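Local structure of putative regulatory protein (Streptomyces coelicolor A3, 2PZ9) at residues 32-43 and 70-81; 93-103 and 144-152. The protein probably binds DNA and regulates transcription as a member of the TetR family. All blocks are in the same frame, centred on the assembly; numbering follows the deposited sequence.

Contact 1: 32-43 and 70-81; sequences RQRIVAAAKEEF and YFRSKEALYAHV. With SO4 (sulfate ion), chain C; SO4 (sulfate ion), chain D.
Phe43 and Tyr78, with CA atoms 7.4 Å apart, mark one end of a nearly perpendicular helix crossing: the axes of helix 32-43 and helix 74-81 approach to 10.1 Å at a signed angle of -95°. Phe43 enters as a knob into the hole formed by Lys74, Leu77, Tyr78 and Val81. Its ring receives the edge of Tyr78 in a T-shaped stack (centroids 5.2 Å apart, planes at 76°), while Tyr78 CB makes a CH-pi contact 4.0 Å from the Phe43 ring centroid. The Tyr78 hydroxyl is engaged elsewhere, by Leu120 O. Ala39 CB lies against Leu77 and Val81. With chi1 at -71°, Ile35 sets CG1 anti to the carbonyl carbon and CG2 anti to the backbone N, where CG2 meets Phe71 CE1 at 3.6 Å. Leu77 CD1 covers the centre of one Phe71 face.

At the polar border, Arg32 crosses Tyr70 at about a right angle, its CB and CG meeting ring atoms CD2 and CE2. Arg32 NH2, weakly, and Gln33 NE2 both bond O1 of the chain C sulfate at 2.7 Å. Tyr70 OH donates to O3 of the chain D sulfate at 2.6 Å. With an alanine in place of Arg32, Tyr70 would probably lose part of its aliphatic neighbour and the chain C sulfate one donor. No hydrogen bond joins the segments, so apolar and aromatic packing carries the junction of the first helix with helix 74-92, which flank the predicted helix-turn-helix motif. The sulfates, probably from the crystallisation liquor, may mimic phosphates, as would suit a probable DNA-binding domain.

Contact 2: 93-103 and 144-152; sequences TQLDPADLPGY and AGKLDKLRD
Lys149 reaches from helix 144-152 to the loop before helix 100-103 and spends its ammonium group on three acceptors. NZ donates to Gln94 OE1 at 3.2 Å, with a C=O...donor angle of 156°, and makes a weak bond to Leu95 O. Its third partner is water 1, 2.8 Å from Lys149 NZ; this water in turn donates to Gln94 OE1 at 3.0 Å, so the amide oxygen accepts twice. One turn earlier, Lys146 sets CG anti to its carbonyl carbon (chi1 -66°) and runs out extended, which carries NZ across to donate to Tyr103 OH at 3.1 Å. The aliphatic part of Lys146 is used as well: Leu95 CD2 rests 3.7 Å from Lys146 CB and also faces Leu150, while Leu100 CD2 meets Leu150 CD2 at 4.0 Å. Pro97 CG lies against Lys149 CG, the two side chains crossing at about a right angle.

The loop supplies its own inner bonds. Asp96 OD1 accepts from Ala98 N at 2.9 Å, an Asx turn at the start of the type I beta turn 96-99. Asp99 then N-caps the next helix, its OD1 taking Gly102 N from 54° above the carboxylate plane and also forming a salt bridge with Arg215. Leu100 and Tyr103 continue inward onto Ile172 of helix 165-176, and Pro101 packs on helix 198-212. Helix 144-152 thus lies beside the connection between helices 74-92 and 100-113, while its Arg151 hydrogen-bonds Gln192 of the second subunit.

Overall arrangement
From the N terminus, helix 32-50 leads into helices 53-59 and 64-70, which cover the predicted helix-turn-helix motif; contact 1 closes this 26-residue loop by bringing the chain back onto the first helix. Helix 74-92 then runs from contact 1 to the start of contact 2. Contact 2 closes a second loop, 40 residues long, that contains helix 115-127 and the unmodelled residues 130-137. The loops follow in series, neither nested nor crossing, and their centres lie 31 Å apart on opposite sides of the chain's centre. Leu120, within the second loop, packs on Phe43 and Val81, thereby joining helix 115-127 to the probable DNA-binding domain.

Contact 1: 32-43 and 70-81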
loop_
_atom_site.group_PDB
_atom_site.type_symbol
_atom_site.label_atom_id
_atom_site.label_comp_id
_atom_site.label_asym_id
_atom_site.label_seq_id
_atom_site.Cartn_x
_atom_site.Cartn_y
_atom_site.Cartn_z
ATOM N N ARG A 32 4.680 -27.485 15.257
ATOM C CA ARG A 32 5.011 -26.655 14.125
ATOM C C ARG A 32 3.887 -25.631 13.973
ATOM O O ARG A 32 4.157 -24.438 13.876
ATOM C CB ARG A 32 5.196 -27.493 12.857
ATOM C CG ARG A 32 5.895 -26.758 11.719
ATOM C CD ARG A 32 5.790 -27.520 10.407
ATOM N NE ARG A 32 4.419 -27.953 10.206
ATOM C CZ ARG A 32 3.430 -27.152 9.827
ATOM N NH1 ARG A 32 3.652 -25.864 9.564
ATOM N NH2 ARG A 32 2.211 -27.645 9.711
ATOM N N GLN A 33 2.629 -26.078 13.997
ATOM C CA GLN A 33 1.503 -25.160 13.756
ATOM C C GLN A 33 1.474 -24.052 14.772
ATOM O O GLN A 33 1.334 -22.882 14.418
ATOM C CB GLN A 33 0.185 -25.878 13.804
ATOM C CG GLN A 33 0.120 -27.048 12.910
ATOM C CD GLN A 33 -1.154 -27.825 13.133
ATOM O OE1 GLN A 33 -1.613 -27.997 14.279
ATOM N NE2 GLN A 33 -1.744 -28.300 12.045
ATOM N N ARG A 34 1.620 -24.434 16.036
ATOM C CA ARG A 34 1.619 -23.484 17.133
ATOM C C ARG A 34 2.716 -22.436 17.011
ATOM O O ARG A 34 2.453 -21.264 17.259
ATOM C CB ARG A 34 1.696 -24.199 18.475
ATOM C CG ARG A 34 0.346 -24.367 19.111
ATOM C CD ARG A 34 0.425 -24.748 20.566
ATOM N NE ARG A 34 0.737 -26.161 20.751
ATOM C CZ ARG A 34 1.943 -26.627 21.062
ATOM N NH1 ARG A 34 2.975 -25.805 21.229
ATOM N NH2 ARG A 34 2.118 -27.926 21.207
ATOM N N ILE A 35 3.928 -22.850 16.630
ATOM C CA ILE A 35 5.034 -21.916 16.327
ATOM C C ILE A 35 4.680 -20.992 15.161
ATOM O O ILE A 35 4.994 -19.805 15.167
ATOM C CB ILE A 35 6.355 -22.672 15.950
ATOM C CG1 ILE A 35 6.985 -23.357 17.169
ATOM C CG2 ILE A 35 7.361 -21.737 15.292
ATOM C CD1 ILE A 35 8.000 -24.450 16.806
ATOM N N VAL A 36 4.052 -21.556 14.144
ATOM C CA VAL A 36 3.723 -20.797 12.952
ATOM C C VAL A 36 2.644 -19.768 13.278
ATOM O O VAL A 36 2.796 -18.594 12.966
ATOM C CB VAL A 36 3.280 -21.732 11.808
ATOM C CG1 VAL A 36 2.520 -20.946 10.705
ATOM C CG2 VAL A 36 4.484 -22.481 11.270
ATOM N N ALA A 37 1.567 -20.212 13.926
ATOM C CA ALA A 37 0.485 -19.307 14.325
ATOM C C ALA A 37 1.028 -18.148 15.154
ATOM O O ALA A 37 0.668 -16.997 14.926
ATOM C CB ALA A 37 -0.577 -20.052 15.093
ATOM N N ALA A 38 1.906 -18.460 16.099
ATOM C CA ALA A 38 2.505 -17.453 16.965
ATOM C C ALA A 38 3.496 -16.576 16.215
ATOM O O ALA A 38 3.616 -15.387 16.509
ATOM C CB ALA A 38 3.169 -18.101 18.195
ATOM N N ALA A 39 4.207 -17.146 15.250
ATOM C CA ALA A 39 5.118 -16.345 14.435
ATOM C C ALA A 39 4.354 -15.346 13.544
ATOM O O ALA A 39 4.811 -14.222 13.354
ATOM C CB ALA A 39 6.058 -17.236 13.612
ATOM N N LYS A 40 3.190 -15.758 13.024
ATOM C CA LYS A 40 2.285 -14.905 12.242
ATOM C C LYS A 40 1.939 -13.633 12.989
ATOM O O LYS A 40 1.984 -12.534 12.435
ATOM C CB LYS A 40 0.973 -15.624 11.990
ATOM C CG LYS A 40 0.829 -16.285 10.661
ATOM C CD LYS A 40 -0.646 -16.159 10.230
ATOM C CE LYS A 40 -1.215 -17.436 9.587
ATOM N NZ LYS A 40 -1.393 -18.547 10.569
ATOM N N GLU A 41 1.570 -13.791 14.253
ATOM C CA GLU A 41 1.052 -12.702 15.057
ATOM C C GLU A 41 2.190 -11.764 15.463
ATOM O O GLU A 41 2.005 -10.552 15.487
ATOM C CB GLU A 41 0.358 -13.301 16.262
ATOM C CG GLU A 41 -0.714 -12.480 16.871
ATOM C CD GLU A 41 -0.743 -12.647 18.397
ATOM O OE1 GLU A 41 -1.381 -11.808 19.069
ATOM O OE2 GLU A 41 -0.111 -13.602 18.935
ATOM N N GLU A 42 3.366 -12.334 15.743
ATOM C CA GLU A 42 4.597 -11.573 16.049
ATOM C C GLU A 42 5.259 -10.841 14.865
ATOM O O GLU A 42 5.832 -9.762 15.043
ATOM C CB GLU A 42 5.639 -12.483 16.704
ATOM C CG GLU A 42 6.985 -11.805 17.047
ATOM C CD GLU A 42 6.949 -10.994 18.339
ATOM O OE1 GLU A 42 5.975 -11.127 19.116
ATOM O OE2 GLU A 42 7.905 -10.224 18.579
ATOM N N PHE A 43 5.226 -11.432 13.676
ATOM C CA PHE A 43 5.716 -10.746 12.482
ATOM C C PHE A 43 4.819 -9.580 12.051
ATOM O O PHE A 43 5.315 -8.528 11.686
ATOM C CB PHE A 43 5.933 -11.720 11.317
ATOM C CG PHE A 43 7.114 -12.664 11.506
ATOM C CD1 PHE A 43 8.305 -12.225 12.112
ATOM C CD2 PHE A 43 7.051 -13.987 11.047
ATOM C CE1 PHE A 43 9.403 -13.105 12.274
ATOM C CE2 PHE A 43 8.139 -14.860 11.206
ATOM C CZ PHE A 43 9.318 -14.413 11.821
ATOM N N TYR A 70 12.939 -26.719 14.006
ATOM C CA TYR A 70 12.159 -26.612 12.782
ATOM C C TYR A 70 12.772 -25.607 11.827
ATOM O O TYR A 70 12.841 -25.834 10.624
ATOM C CB TYR A 70 10.709 -26.207 13.084
ATOM C CG TYR A 70 9.905 -27.282 13.782
ATOM C CD1 TYR A 70 9.956 -27.420 15.182
ATOM C CD2 TYR A 70 9.100 -28.163 13.052
ATOM C CE1 TYR A 70 9.239 -28.426 15.838
ATOM C CE2 TYR A 70 8.375 -29.159 13.690
ATOM C CZ TYR A 70 8.450 -29.291 15.089
ATOM O OH TYR A 70 7.744 -30.276 15.741
ATOM N N PHE A 71 13.217 -24.484 12.362
ATOM C CA PHE A 71 13.639 -23.389 11.515
ATOM C C PHE A 71 15.051 -22.966 11.846
ATOM O O PHE A 71 15.417 -22.851 13.013
ATOM C CB PHE A 71 12.679 -22.220 11.661
ATOM C CG PHE A 71 11.222 -22.608 11.499
ATOM C CD1 PHE A 71 10.420 -22.840 12.614
ATOM C CD2 PHE A 71 10.657 -22.736 10.231
ATOM C CE1 PHE A 71 9.069 -23.189 12.473
ATOM C CE2 PHE A 71 9.319 -23.088 10.073
ATOM C CZ PHE A 71 8.515 -23.309 11.198
ATOM N N ARG A 72 15.845 -22.752 10.805
ATOM C CA ARG A 72 17.241 -22.374 10.941
ATOM C C ARG A 72 17.441 -21.042 11.712
ATOM O O ARG A 72 18.353 -20.914 12.522
ATOM C CB ARG A 72 17.806 -22.309 9.527
ATOM C CG ARG A 72 19.226 -21.929 9.378
ATOM C CD ARG A 72 19.431 -21.770 7.887
ATOM N NE ARG A 72 20.810 -21.448 7.562
ATOM C CZ ARG A 72 21.759 -22.348 7.332
ATOM N NH1 ARG A 72 21.488 -23.646 7.384
ATOM N NH2 ARG A 72 22.991 -21.949 7.049
ATOM N N SER A 73 16.572 -20.059 11.466
ATOM C CA SER A 73 16.807 -18.672 11.883
ATOM C C SER A 73 15.514 -17.879 11.977
ATOM O O SER A 73 14.500 -18.243 11.386
ATOM C CB SER A 73 17.733 -17.985 10.875
ATOM O OG SER A 73 17.076 -17.762 9.631
ATOM N N LYS A 74 15.546 -16.774 12.699
ATOM C CA LYS A 74 14.405 -15.871 12.690
ATOM C C LYS A 74 13.960 -15.590 11.249
ATOM O O LYS A 74 12.768 -15.528 10.955
ATOM C CB LYS A 74 14.769 -14.567 13.404
ATOM C CG LYS A 74 13.596 -13.804 14.025
ATOM C CD LYS A 74 14.049 -12.559 14.816
ATOM C CE LYS A 74 14.687 -11.497 13.925
ATOM N NZ LYS A 74 15.313 -10.413 14.706
ATOM N N GLU A 75 14.922 -15.439 10.344
ATOM C CA GLU A 75 14.620 -15.037 8.964
ATOM C C GLU A 75 14.051 -16.211 8.141
ATOM O O GLU A 75 13.118 -16.037 7.350
ATOM C CB GLU A 75 15.847 -14.373 8.290
ATOM C CG GLU A 75 16.612 -13.326 9.175
ATOM C CD GLU A 75 17.670 -13.967 10.131
ATOM O OE1 GLU A 75 18.576 -14.696 9.635
ATOM O OE2 GLU A 75 17.605 -13.735 11.372
ATOM N N ALA A 76 14.600 -17.401 8.366
ATOM C CA ALA A 76 14.048 -18.633 7.814
ATOM C C ALA A 76 12.604 -18.852 8.245
ATOM O O ALA A 76 11.768 -19.255 7.446
ATOM C CB ALA A 76 14.916 -19.826 8.198
ATOM N N LEU A 77 12.318 -18.566 9.509
ATOM C CA LEU A 77 10.987 -18.687 10.044
ATOM C C LEU A 77 10.053 -17.733 9.327
ATOM O O LEU A 77 9.002 -18.158 8.841
ATOM C CB LEU A 77 10.997 -18.417 11.545
ATOM C CG LEU A 77 9.685 -18.418 12.350
ATOM C CD1 LEU A 77 8.841 -19.659 12.132
ATOM C CD2 LEU A 77 9.950 -18.235 13.821
ATOM N N TYR A 78 10.429 -16.451 9.246
ATOM C CA TYR A 78 9.657 -15.513 8.431
ATOM C C TYR A 78 9.360 -16.112 7.048
ATOM O O TYR A 78 8.186 -16.246 6.676
ATOM C CB TYR A 78 10.309 -14.127 8.294
ATOM C CG TYR A 78 9.446 -13.164 7.460
ATOM C CD1 TYR A 78 9.688 -12.966 6.081
ATOM C CD2 TYR A 78 8.371 -12.466 8.043
ATOM C CE1 TYR A 78 8.896 -12.102 5.319
ATOM C CE2 TYR A 78 7.568 -11.588 7.288
ATOM C CZ TYR A 78 7.832 -11.416 5.930
ATOM O OH TYR A 78 7.018 -10.557 5.187
ATOM N N ALA A 79 10.411 -16.495 6.314
ATOM C CA ALA A 79 10.259 -16.948 4.928
ATOM C C ALA A 79 9.148 -17.975 4.840
ATOM O O ALA A 79 8.239 -17.850 4.011
ATOM C CB ALA A 79 11.580 -17.511 4.373
ATOM N N HIS A 80 9.222 -18.956 5.747
ATOM C CA HIS A 80 8.249 -20.045 5.846
ATOM C C HIS A 80 6.825 -19.518 6.008
ATOM O O HIS A 80 5.905 -19.914 5.269
ATOM C CB HIS A 80 8.599 -20.953 7.007
ATOM C CG HIS A 80 7.768 -22.195 7.074
ATOM N ND1 HIS A 80 7.941 -23.255 6.211
ATOM C CD2 HIS A 80 6.767 -22.556 7.915
ATOM C CE1 HIS A 80 7.075 -24.211 6.507
ATOM N NE2 HIS A 80 6.352 -23.814 7.540
ATOM N N VAL A 81 6.668 -18.608 6.958
ATOM C CA VAL A 81 5.388 -18.023 7.239
ATOM C C VAL A 81 4.824 -17.282 6.026
ATOM O O VAL A 81 3.652 -17.467 5.681
ATOM C CB VAL A 81 5.486 -17.107 8.434
ATOM C CG1 VAL A 81 4.156 -16.454 8.687
ATOM C CG2 VAL A 81 5.955 -17.902 9.661
HETATM S S SO4 C . -0.651 -25.857 9.286
HETATM O O1 SO4 C . -0.457 -27.138 9.959
HETATM O O2 SO4 C . -0.281 -25.974 7.871
HETATM O O3 SO4 C . -2.061 -25.491 9.400
HETATM O O4 SO4 C . 0.198 -24.838 9.917
HETATM S S SO4 D . 7.224 -31.252 19.487
HETATM O O1 SO4 D . 7.154 -30.412 20.691
HETATM O O2 SO4 D . 5.910 -31.786 19.118
HETATM O O3 SO4 D . 7.745 -30.471 18.369
HETATM O O4 SO4 D . 8.132 -32.357 19.751
#

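Contact 2: 93-103 and 144-152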
loop_
_atom_site.group_PDB
_atom_site.type_symbol
_atom_site.label_atom_id
_atom_site.label_comp_id
_atom_site.label_asym_id
_atom_site.label_seq_id
_atom_site.Cartn_x
_atom_site.Cartn_y
_atom_site.Cartn_z
ATOM N N THR A 93 -7.735 -17.201 -4.187
ATOM C CA THR A 93 -7.724 -16.073 -5.132
ATOM C C THR A 93 -7.690 -16.485 -6.595
ATOM O O THR A 93 -7.168 -15.753 -7.434
ATOM C CB THR A 93 -6.586 -15.064 -4.754
ATOM O OG1 THR A 93 -7.146 -14.043 -3.927
ATOM C CG2 THR A 93 -5.872 -14.412 -5.962
ATOM N N GLN A 94 -8.252 -17.656 -6.898
ATOM C CA GLN A 94 -8.514 -18.036 -8.280
ATOM C C GLN A 94 -8.988 -16.783 -9.054
ATOM O O GLN A 94 -9.993 -16.154 -8.695
ATOM C CB GLN A 94 -9.542 -19.188 -8.300
ATOM C CG GLN A 94 -10.373 -19.403 -9.599
ATOM C CD GLN A 94 -9.602 -20.115 -10.725
ATOM O OE1 GLN A 94 -9.591 -19.653 -11.885
ATOM N NE2 GLN A 94 -8.964 -21.239 -10.393
ATOM N N LEU A 95 -8.232 -16.393 -10.078
ATOM C CA LEU A 95 -8.624 -15.246 -10.881
ATOM C C LEU A 95 -9.667 -15.594 -11.929
ATOM O O LEU A 95 -9.475 -16.501 -12.736
ATOM C CB LEU A 95 -7.423 -14.581 -11.557
ATOM C CG LEU A 95 -7.733 -13.679 -12.779
ATOM C CD1 LEU A 95 -8.602 -12.451 -12.462
ATOM C CD2 LEU A 95 -6.455 -13.236 -13.474
ATOM N N ASP A 96 -10.772 -14.854 -11.908
ATOM C CA ASP A 96 -11.770 -14.953 -12.952
ATOM C C ASP A 96 -11.722 -13.717 -13.848
ATOM O O ASP A 96 -12.161 -12.639 -13.430
ATOM C CB ASP A 96 -13.163 -15.118 -12.363
ATOM C CG ASP A 96 -14.173 -15.606 -13.399
ATOM O OD1 ASP A 96 -14.103 -15.197 -14.591
ATOM O OD2 ASP A 96 -15.044 -16.416 -13.018
ATOM N N PRO A 97 -11.186 -13.867 -15.085
ATOM C CA PRO A 97 -11.017 -12.744 -16.000
ATOM C C PRO A 97 -12.349 -12.179 -16.476
ATOM O O PRO A 97 -12.413 -11.025 -16.903
ATOM C CB PRO A 97 -10.248 -13.360 -17.160
ATOM C CG PRO A 97 -9.640 -14.579 -16.606
ATOM C CD PRO A 97 -10.661 -15.104 -15.678
ATOM N N ALA A 98 -13.397 -12.988 -16.361
ATOM C CA ALA A 98 -14.738 -12.622 -16.784
ATOM C C ALA A 98 -15.541 -12.000 -15.647
ATOM O O ALA A 98 -16.678 -11.569 -15.853
ATOM C CB ALA A 98 -15.458 -13.837 -17.344
ATOM N N ASP A 99 -14.954 -11.958 -14.454
ATOM C CA ASP A 99 -15.518 -11.207 -13.352
ATOM C C ASP A 99 -14.403 -10.582 -12.532
ATOM O O ASP A 99 -14.009 -11.070 -11.470
ATOM C CB ASP A 99 -16.415 -12.086 -12.480
ATOM C CG ASP A 99 -17.128 -11.294 -11.362
ATOM O OD1 ASP A 99 -17.026 -10.051 -11.281
ATOM O OD2 ASP A 99 -17.798 -11.928 -10.540
ATOM N N LEU A 100 -13.883 -9.489 -13.039
ATOM C CA LEU A 100 -12.835 -8.803 -12.351
ATOM C C LEU A 100 -13.317 -8.108 -11.061
ATOM O O LEU A 100 -12.613 -8.180 -10.049
ATOM C CB LEU A 100 -12.161 -7.841 -13.301
ATOM C CG LEU A 100 -11.452 -8.564 -14.437
ATOM C CD1 LEU A 100 -11.134 -7.567 -15.515
ATOM C CD2 LEU A 100 -10.196 -9.277 -13.967
ATOM N N PRO A 101 -14.510 -7.443 -11.077
ATOM C CA PRO A 101 -14.980 -6.845 -9.800
ATOM C C PRO A 101 -15.277 -7.880 -8.702
ATOM O O PRO A 101 -15.077 -7.600 -7.517
ATOM C CB PRO A 101 -16.250 -6.064 -10.204
ATOM C CG PRO A 101 -16.667 -6.599 -11.533
ATOM C CD PRO A 101 -15.447 -7.174 -12.197
ATOM N N GLY A 102 -15.749 -9.059 -9.105
ATOM C CA GLY A 102 -15.956 -10.162 -8.193
ATOM C C GLY A 102 -14.600 -10.600 -7.682
ATOM O O GLY A 102 -14.453 -10.936 -6.510
ATOM N N TYR A 103 -13.603 -10.589 -8.558
ATOM C CA TYR A 103 -12.232 -10.888 -8.163
ATOM C C TYR A 103 -11.769 -9.935 -7.053
ATOM O O TYR A 103 -11.144 -10.350 -6.066
ATOM C CB TYR A 103 -11.302 -10.805 -9.388
ATOM C CG TYR A 103 -9.832 -10.974 -9.082
ATOM C CD1 TYR A 103 -8.889 -10.043 -9.545
ATOM C CD2 TYR A 103 -9.369 -12.059 -8.319
ATOM C CE1 TYR A 103 -7.504 -10.184 -9.263
ATOM C CE2 TYR A 103 -7.985 -12.218 -8.033
ATOM C CZ TYR A 103 -7.069 -11.279 -8.507
ATOM O OH TYR A 103 -5.734 -11.423 -8.211
ATOM N N ALA A 144 2.807 -14.374 -13.699
ATOM C CA ALA A 144 2.985 -14.704 -15.108
ATOM C C ALA A 144 1.776 -15.469 -15.636
ATOM O O ALA A 144 1.348 -15.252 -16.781
ATOM C CB ALA A 144 4.248 -15.482 -15.331
ATOM N N GLY A 145 1.207 -16.327 -14.792
ATOM C CA GLY A 145 0.020 -17.102 -15.161
ATOM C C GLY A 145 -1.222 -16.235 -15.343
ATOM O O GLY A 145 -1.951 -16.359 -16.335
ATOM N N LYS A 146 -1.463 -15.352 -14.381
ATOM C CA LYS A 146 -2.626 -14.466 -14.438
ATOM C C LYS A 146 -2.565 -13.469 -15.593
ATOM O O LYS A 146 -3.587 -13.117 -16.164
ATOM C CB LYS A 146 -2.807 -13.731 -13.114
ATOM C CG LYS A 146 -3.171 -14.642 -11.977
ATOM C CD LYS A 146 -3.393 -13.853 -10.727
ATOM C CE LYS A 146 -3.407 -14.737 -9.536
ATOM N NZ LYS A 146 -3.885 -13.923 -8.375
ATOM N N LEU A 147 -1.366 -13.010 -15.932
ATOM C CA LEU A 147 -1.205 -12.129 -17.073
ATOM C C LEU A 147 -1.546 -12.900 -18.332
ATOM O O LEU A 147 -2.143 -12.357 -19.253
ATOM C CB LEU A 147 0.213 -11.567 -17.148
ATOM C CG LEU A 147 0.622 -10.637 -16.001
ATOM C CD1 LEU A 147 2.126 -10.385 -16.022
ATOM C CD2 LEU A 147 -0.166 -9.326 -16.028
ATOM N N ASP A 148 -1.198 -14.178 -18.373
ATOM C CA ASP A 148 -1.645 -14.978 -19.489
ATOM C C ASP A 148 -3.162 -15.146 -19.525
ATOM O O ASP A 148 -3.765 -15.051 -20.579
ATOM C CB ASP A 148 -0.896 -16.298 -19.550
ATOM C CG ASP A 148 0.206 -16.261 -20.581
ATOM O OD1 ASP A 148 1.169 -15.482 -20.393
ATOM O OD2 ASP A 148 0.086 -16.973 -21.607
ATOM N N LYS A 149 -3.768 -15.342 -18.361
ATOM C CA LYS A 149 -5.215 -15.485 -18.225
ATOM C C LYS A 149 -5.902 -14.211 -18.742
ATOM O O LYS A 149 -6.896 -14.267 -19.466
ATOM C CB LYS A 149 -5.556 -15.752 -16.749
ATOM C CG LYS A 149 -6.542 -16.905 -16.451
ATOM C CD LYS A 149 -5.981 -17.836 -15.314
ATOM C CE LYS A 149 -6.979 -18.218 -14.179
ATOM N NZ LYS A 149 -8.284 -18.787 -14.628
ATOM N N LEU A 150 -5.350 -13.054 -18.411
ATOM C CA LEU A 150 -5.884 -11.804 -18.936
ATOM C C LEU A 150 -5.633 -11.641 -20.438
ATOM O O LEU A 150 -6.529 -11.207 -21.146
ATOM C CB LEU A 150 -5.362 -10.608 -18.139
ATOM C CG LEU A 150 -5.712 -10.632 -16.636
ATOM C CD1 LEU A 150 -4.645 -9.946 -15.790
ATOM C CD2 LEU A 150 -7.092 -10.046 -16.348
ATOM N N ARG A 151 -4.438 -11.996 -20.923
ATOM C CA ARG A 151 -4.152 -11.967 -22.356
ATOM C C ARG A 151 -5.244 -12.741 -23.064
ATOM O O ARG A 151 -5.738 -12.324 -24.107
ATOM C CB ARG A 151 -2.781 -12.573 -22.676
ATOM C CG ARG A 151 -1.668 -11.545 -22.875
ATOM C CD ARG A 151 -0.277 -12.063 -22.481
ATOM N NE ARG A 151 0.395 -11.069 -21.628
ATOM C CZ ARG A 151 1.403 -11.304 -20.773
ATOM N NH1 ARG A 151 1.925 -12.522 -20.618
ATOM N NH2 ARG A 151 1.897 -10.298 -20.053
ATOM N N ASP A 152 -5.645 -13.854 -22.453
ATOM C CA ASP A 152 -6.672 -14.732 -23.014
ATOM C C ASP A 152 -8.036 -14.092 -23.016
ATOM O O ASP A 152 -8.740 -14.159 -24.011
ATOM C CB ASP A 152 -6.741 -16.037 -22.240
ATOM C CG ASP A 152 -5.527 -16.900 -22.464
ATOM O OD1 ASP A 152 -4.781 -16.630 -23.444
ATOM O OD2 ASP A 152 -5.321 -17.848 -21.662
HETATM O O HOH W 1 -11.050 -18.835 -14.341
#